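Local structure of diaminopimelate decarboxylase (Methanocaldococcus jannaschii, 1TWI) at residues K227-V232 with V282-L287; F231-K236 with L276-K281. The protein catalyses the pyridoxal-phosphate-dependent decarboxylation of meso-diaminopimelate to L-lysine, the last step of lysine biosynthesis by the diaminopimelate pathway. One frame throughout, in Å; residues are numbered along the deposited sequence.

Contact 1: residues K227-V232 with V282-L287; sequences KVMDFV and VEMPNL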
# COMPACT_ATOMS: atom_id res chain seq x y z
N LYS A 227 -24.66 -7.77 -22.62
CA LYS A 227 -23.67 -8.60 -23.32
C LYS A 227 -23.39 -9.96 -22.68
O LYS A 227 -23.04 -10.94 -23.38
CB LYS A 227 -22.42 -7.76 -23.54
CG LYS A 227 -22.74 -6.47 -24.36
CD LYS A 227 -23.16 -6.90 -25.77
CE LYS A 227 -23.92 -5.77 -26.53
NZ LYS A 227 -23.02 -4.76 -27.04
N VAL A 228 -23.57 -10.02 -21.35
CA VAL A 228 -23.43 -11.28 -20.65
C VAL A 228 -24.62 -12.16 -21.04
O VAL A 228 -24.46 -13.33 -21.41
CB VAL A 228 -23.40 -11.09 -19.10
CG1 VAL A 228 -23.53 -12.49 -18.40
CG2 VAL A 228 -22.06 -10.43 -18.69
N MET A 229 -25.82 -11.60 -21.03
CA MET A 229 -26.96 -12.40 -21.42
C MET A 229 -26.90 -12.81 -22.90
O MET A 229 -27.34 -13.93 -23.27
CB MET A 229 -28.29 -11.64 -21.09
CG MET A 229 -28.58 -11.53 -19.56
SD MET A 229 -28.58 -13.15 -18.68
CE MET A 229 -30.23 -13.81 -19.12
N ASP A 230 -26.38 -11.92 -23.77
CA ASP A 230 -26.24 -12.29 -25.17
C ASP A 230 -25.35 -13.54 -25.24
O ASP A 230 -25.55 -14.43 -26.08
CB ASP A 230 -25.53 -11.20 -25.98
CG ASP A 230 -26.44 -9.98 -26.29
OD1 ASP A 230 -27.66 -10.03 -26.06
OD2 ASP A 230 -25.88 -9.00 -26.77
N PHE A 231 -24.33 -13.61 -24.38
CA PHE A 231 -23.45 -14.79 -24.42
C PHE A 231 -24.19 -16.03 -23.88
O PHE A 231 -23.96 -17.16 -24.36
CB PHE A 231 -22.13 -14.52 -23.65
CG PHE A 231 -21.13 -15.66 -23.75
CD1 PHE A 231 -20.56 -15.97 -24.98
CD2 PHE A 231 -20.82 -16.44 -22.63
CE1 PHE A 231 -19.67 -17.08 -25.12
CE2 PHE A 231 -19.92 -17.56 -22.75
CZ PHE A 231 -19.35 -17.85 -24.02
N VAL A 232 -25.07 -15.85 -22.91
CA VAL A 232 -25.85 -16.99 -22.39
C VAL A 232 -26.72 -17.51 -23.54
O VAL A 232 -26.93 -18.74 -23.69
CB VAL A 232 -26.69 -16.58 -21.12
CG1 VAL A 232 -27.52 -17.73 -20.63
CG2 VAL A 232 -25.69 -16.23 -19.92
N VAL A 282 -33.82 -18.29 -22.97
CA VAL A 282 -33.10 -19.14 -22.03
C VAL A 282 -33.84 -19.13 -20.71
O VAL A 282 -34.63 -18.21 -20.42
CB VAL A 282 -31.62 -18.65 -21.77
CG1 VAL A 282 -30.88 -18.57 -23.08
CG2 VAL A 282 -31.61 -17.29 -21.00
N GLU A 283 -33.64 -20.16 -19.90
CA GLU A 283 -34.27 -20.16 -18.59
C GLU A 283 -33.60 -19.13 -17.71
O GLU A 283 -32.39 -18.97 -17.76
CB GLU A 283 -34.18 -21.54 -17.98
CG GLU A 283 -34.87 -22.57 -18.87
CD GLU A 283 -34.79 -23.96 -18.28
OE1 GLU A 283 -34.82 -24.95 -19.08
OE2 GLU A 283 -34.70 -24.06 -17.03
N MET A 284 -34.37 -18.40 -16.92
CA MET A 284 -33.77 -17.43 -16.06
C MET A 284 -32.91 -18.12 -15.01
O MET A 284 -33.33 -19.09 -14.40
CB MET A 284 -34.82 -16.54 -15.40
CG MET A 284 -35.52 -15.65 -16.44
SD MET A 284 -34.51 -14.33 -17.14
CE MET A 284 -33.80 -15.14 -18.55
N PRO A 285 -31.69 -17.60 -14.79
CA PRO A 285 -30.77 -18.21 -13.82
C PRO A 285 -30.83 -17.66 -12.39
O PRO A 285 -31.58 -16.70 -12.10
CB PRO A 285 -29.40 -17.93 -14.44
CG PRO A 285 -29.61 -16.44 -14.95
CD PRO A 285 -31.04 -16.52 -15.58
N ASN A 286 -30.07 -18.29 -11.48
CA ASN A 286 -29.92 -17.67 -10.16
C ASN A 286 -29.08 -16.44 -10.46
O ASN A 286 -28.28 -16.46 -11.38
CB ASN A 286 -29.16 -18.59 -9.22
CG ASN A 286 -29.85 -19.89 -9.04
OD1 ASN A 286 -31.02 -19.92 -8.59
ND2 ASN A 286 -29.18 -20.98 -9.41
N LEU A 287 -29.25 -15.37 -9.68
CA LEU A 287 -28.51 -14.16 -9.93
C LEU A 287 -27.56 -13.89 -8.76
O LEU A 287 -27.98 -13.98 -7.60
CB LEU A 287 -29.51 -12.96 -10.07
CG LEU A 287 -28.90 -11.54 -10.11
CD1 LEU A 287 -27.93 -11.41 -11.28
CD2 LEU A 287 -30.01 -10.42 -10.23
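Met229 and Val232 on helix 219-237 meet Val282 and Met284 through apolar side chains. The methyl-to-methyl touches come first. Met229 CE lies 3.9 Å from Met284 CE, so the two thioether chains meet tip to tip, at about a right angle. The same Met229 CE is 4.2 Å from Val282 CG2. Both methionines are folded. In Met229 the bends at chi2 (-54°) and chi3 (-79°) swing CE off the helix and in toward Val282 and Met284. Met284 starts out pointing away from the helix and also folds back, but its last bend, chi3 90°, has the opposite sense.

The second group is the valine pair. Val232 CG1 sits 4.1 Å from Val282 CG2, and the two side chains cross at about a right angle. Val282 CG2 is thus shared between Met229 and Val232. The other branch, Val282 CG1, rests 4.0 Å from the backbone carbonyl Val232 O, a packing contact with the helix rather than a bond.

Residues around the contact belong to the alpha/beta barrel of the pyridoxal-binding domain. Val232 also packs on Val245 of strand 244-246, Met229 on Met275, and Met284 on Trp54 of helix 37-58. Between these two segments there is no polar bond, so the contact depends on burial and close fit of aliphatic groups, and it sets no strict direction.

Contact 2: residues F231-K236 with L276-K281; sequences FVVELK and LKYKDK
The ring of Tyr278 is met at its edge by Val233. Val233 CG2 lies near the ring plane, 3.6 Å from Tyr278 CD2 and 4.2 Å from Tyr278 CE2. The valine therefore abuts the CD2-CE2 side of the ring and does not stack on it. One face of the ring is covered by the helix: Met229 CB lies over it. The phenol is fixed at its far end by a probable hydrogen bond between Tyr278 OH and Asp230 OD1. With chi1 at -58°, CG anti to the carbonyl carbon, the ring slants across the helix and its hydroxyl reaches Asp230.

The rest of the contact is made by two lysines and the other valine branch. Val233 CG1 sits 4.1 Å from Lys281 CD, part of the aliphatic chain of that lysine, and the two side chains cross obliquely. Beyond CD the Lys281 chain turns at chi4 and its end leads away from the helix.

Within the alpha/beta barrel, this is outer-layer packing: helix 219-237 meets the loop that joins helix 264-276 to strand 286-289. A type I beta turn runs from Leu276 to Lys279. Lys281 N then bonds to Tyr278 O at 2.9 Å, consistent with a compact loop in which Tyr278 and Lys281 both touch Val233.

One helical turn on, Lys236 borders the contact. Lys236 CG is 3.7 Å from Lys281 O, a packing distance. The ammonium end makes a long, weak ion pair with Glu241.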
# COMPACT_ATOMS: atom_id res chain seq x y z
N PHE A 231 -24.33 -13.61 -24.38
CA PHE A 231 -23.45 -14.79 -24.42
C PHE A 231 -24.19 -16.03 -23.88
O PHE A 231 -23.96 -17.16 -24.36
CB PHE A 231 -22.13 -14.52 -23.65
CG PHE A 231 -21.13 -15.66 -23.75
CD1 PHE A 231 -20.56 -15.97 -24.98
CD2 PHE A 231 -20.82 -16.44 -22.63
CE1 PHE A 231 -19.67 -17.08 -25.12
CE2 PHE A 231 -19.92 -17.56 -22.75
CZ PHE A 231 -19.35 -17.85 -24.02
N VAL A 232 -25.07 -15.85 -22.91
CA VAL A 232 -25.85 -16.99 -22.39
C VAL A 232 -26.72 -17.51 -23.54
O VAL A 232 -26.93 -18.74 -23.69
CB VAL A 232 -26.69 -16.58 -21.12
CG1 VAL A 232 -27.52 -17.73 -20.63
CG2 VAL A 232 -25.69 -16.23 -19.92
N VAL A 233 -27.23 -16.60 -24.38
CA VAL A 233 -28.04 -17.04 -25.54
C VAL A 233 -27.12 -17.81 -26.49
O VAL A 233 -27.47 -18.91 -26.96
CB VAL A 233 -28.68 -15.83 -26.31
CG1 VAL A 233 -29.34 -16.33 -27.63
CG2 VAL A 233 -29.74 -15.16 -25.44
N GLU A 234 -25.94 -17.27 -26.80
CA GLU A 234 -24.98 -17.98 -27.66
C GLU A 234 -24.68 -19.40 -27.12
O GLU A 234 -24.60 -20.38 -27.91
CB GLU A 234 -23.69 -17.17 -27.80
CG GLU A 234 -22.66 -17.78 -28.79
CD GLU A 234 -21.36 -16.95 -28.90
OE1 GLU A 234 -20.39 -17.44 -29.56
OE2 GLU A 234 -21.27 -15.83 -28.35
N LEU A 235 -24.53 -19.55 -25.80
CA LEU A 235 -24.27 -20.87 -25.23
C LEU A 235 -25.48 -21.79 -25.46
O LEU A 235 -25.34 -22.96 -25.81
CB LEU A 235 -23.98 -20.75 -23.73
CG LEU A 235 -22.59 -20.25 -23.39
CD1 LEU A 235 -22.59 -19.90 -21.91
CD2 LEU A 235 -21.50 -21.33 -23.70
N LYS A 236 -26.67 -21.24 -25.25
CA LYS A 236 -27.90 -22.02 -25.41
C LYS A 236 -28.03 -22.54 -26.87
O LYS A 236 -28.50 -23.65 -27.09
CB LYS A 236 -29.11 -21.16 -25.05
CG LYS A 236 -30.42 -21.94 -25.07
CD LYS A 236 -30.45 -22.89 -23.90
CE LYS A 236 -31.63 -23.80 -23.95
NZ LYS A 236 -32.67 -23.16 -23.20
N LEU A 276 -34.71 -10.03 -17.87
CA LEU A 276 -36.02 -10.59 -18.24
C LEU A 276 -36.37 -10.49 -19.74
O LEU A 276 -37.26 -11.18 -20.19
CB LEU A 276 -37.14 -9.97 -17.41
CG LEU A 276 -37.09 -10.35 -15.93
CD1 LEU A 276 -38.19 -9.57 -15.20
CD2 LEU A 276 -37.34 -11.83 -15.75
N LYS A 277 -35.65 -9.68 -20.50
CA LYS A 277 -35.85 -9.58 -21.95
C LYS A 277 -35.48 -10.90 -22.60
O LYS A 277 -35.90 -11.18 -23.74
CB LYS A 277 -34.91 -8.53 -22.56
CG LYS A 277 -35.32 -7.09 -22.21
CD LYS A 277 -34.25 -6.08 -22.55
CE LYS A 277 -34.82 -4.69 -22.28
NZ LYS A 277 -33.95 -3.63 -22.91
N TYR A 278 -34.69 -11.71 -21.89
CA TYR A 278 -34.20 -12.97 -22.49
C TYR A 278 -34.93 -14.23 -22.09
O TYR A 278 -34.53 -15.33 -22.53
CB TYR A 278 -32.71 -13.18 -22.15
CG TYR A 278 -31.81 -12.06 -22.63
CD1 TYR A 278 -31.77 -10.84 -21.96
CD2 TYR A 278 -31.00 -12.23 -23.75
CE1 TYR A 278 -30.93 -9.80 -22.40
CE2 TYR A 278 -30.16 -11.20 -24.21
CZ TYR A 278 -30.13 -9.99 -23.53
OH TYR A 278 -29.30 -8.99 -24.03
N LYS A 279 -36.00 -14.07 -21.30
CA LYS A 279 -36.78 -15.19 -20.77
C LYS A 279 -37.40 -16.12 -21.79
O LYS A 279 -37.79 -17.23 -21.44
CB LYS A 279 -37.87 -14.72 -19.82
CG LYS A 279 -39.02 -14.01 -20.52
CD LYS A 279 -40.29 -14.19 -19.74
CE LYS A 279 -40.80 -12.91 -19.11
NZ LYS A 279 -42.27 -13.13 -18.76
N ASP A 280 -37.54 -15.70 -23.04
CA ASP A 280 -38.07 -16.67 -23.94
C ASP A 280 -36.98 -17.42 -24.68
O ASP A 280 -37.29 -18.37 -25.40
CB ASP A 280 -39.02 -16.05 -24.95
CG ASP A 280 -40.35 -15.72 -24.32
OD1 ASP A 280 -40.73 -16.38 -23.32
OD2 ASP A 280 -41.01 -14.80 -24.84
N LYS A 281 -35.73 -17.01 -24.52
CA LYS A 281 -34.63 -17.70 -25.19
C LYS A 281 -33.87 -18.64 -24.25
O LYS A 281 -33.29 -19.64 -24.69
CB LYS A 281 -33.65 -16.68 -25.78
CG LYS A 281 -34.29 -15.74 -26.80
CD LYS A 281 -33.29 -15.29 -27.85
CE LYS A 281 -33.94 -14.40 -28.91
NZ LYS A 281 -34.01 -13.01 -28.42

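Overall arrangement
From the N terminus, both contacts begin on helix 219-237, contact 1 first and contact 2 about one turn later, sharing Phe231 and Val232. The chain then runs through strand 244-246 and helix 264-276 and comes back. It reaches 276-281 first, which closes the loop of contact 2, and then 282-287, which closes that of contact 1. The loop of contact 2 lies wholly inside that of contact 1. The contact centres lie about 5 Å apart. They also touch directly, Val282 CG1 lying against Lys236 CB. Together they tie one barrel helix to the whole connection between helix 264-276 and strand 286-289.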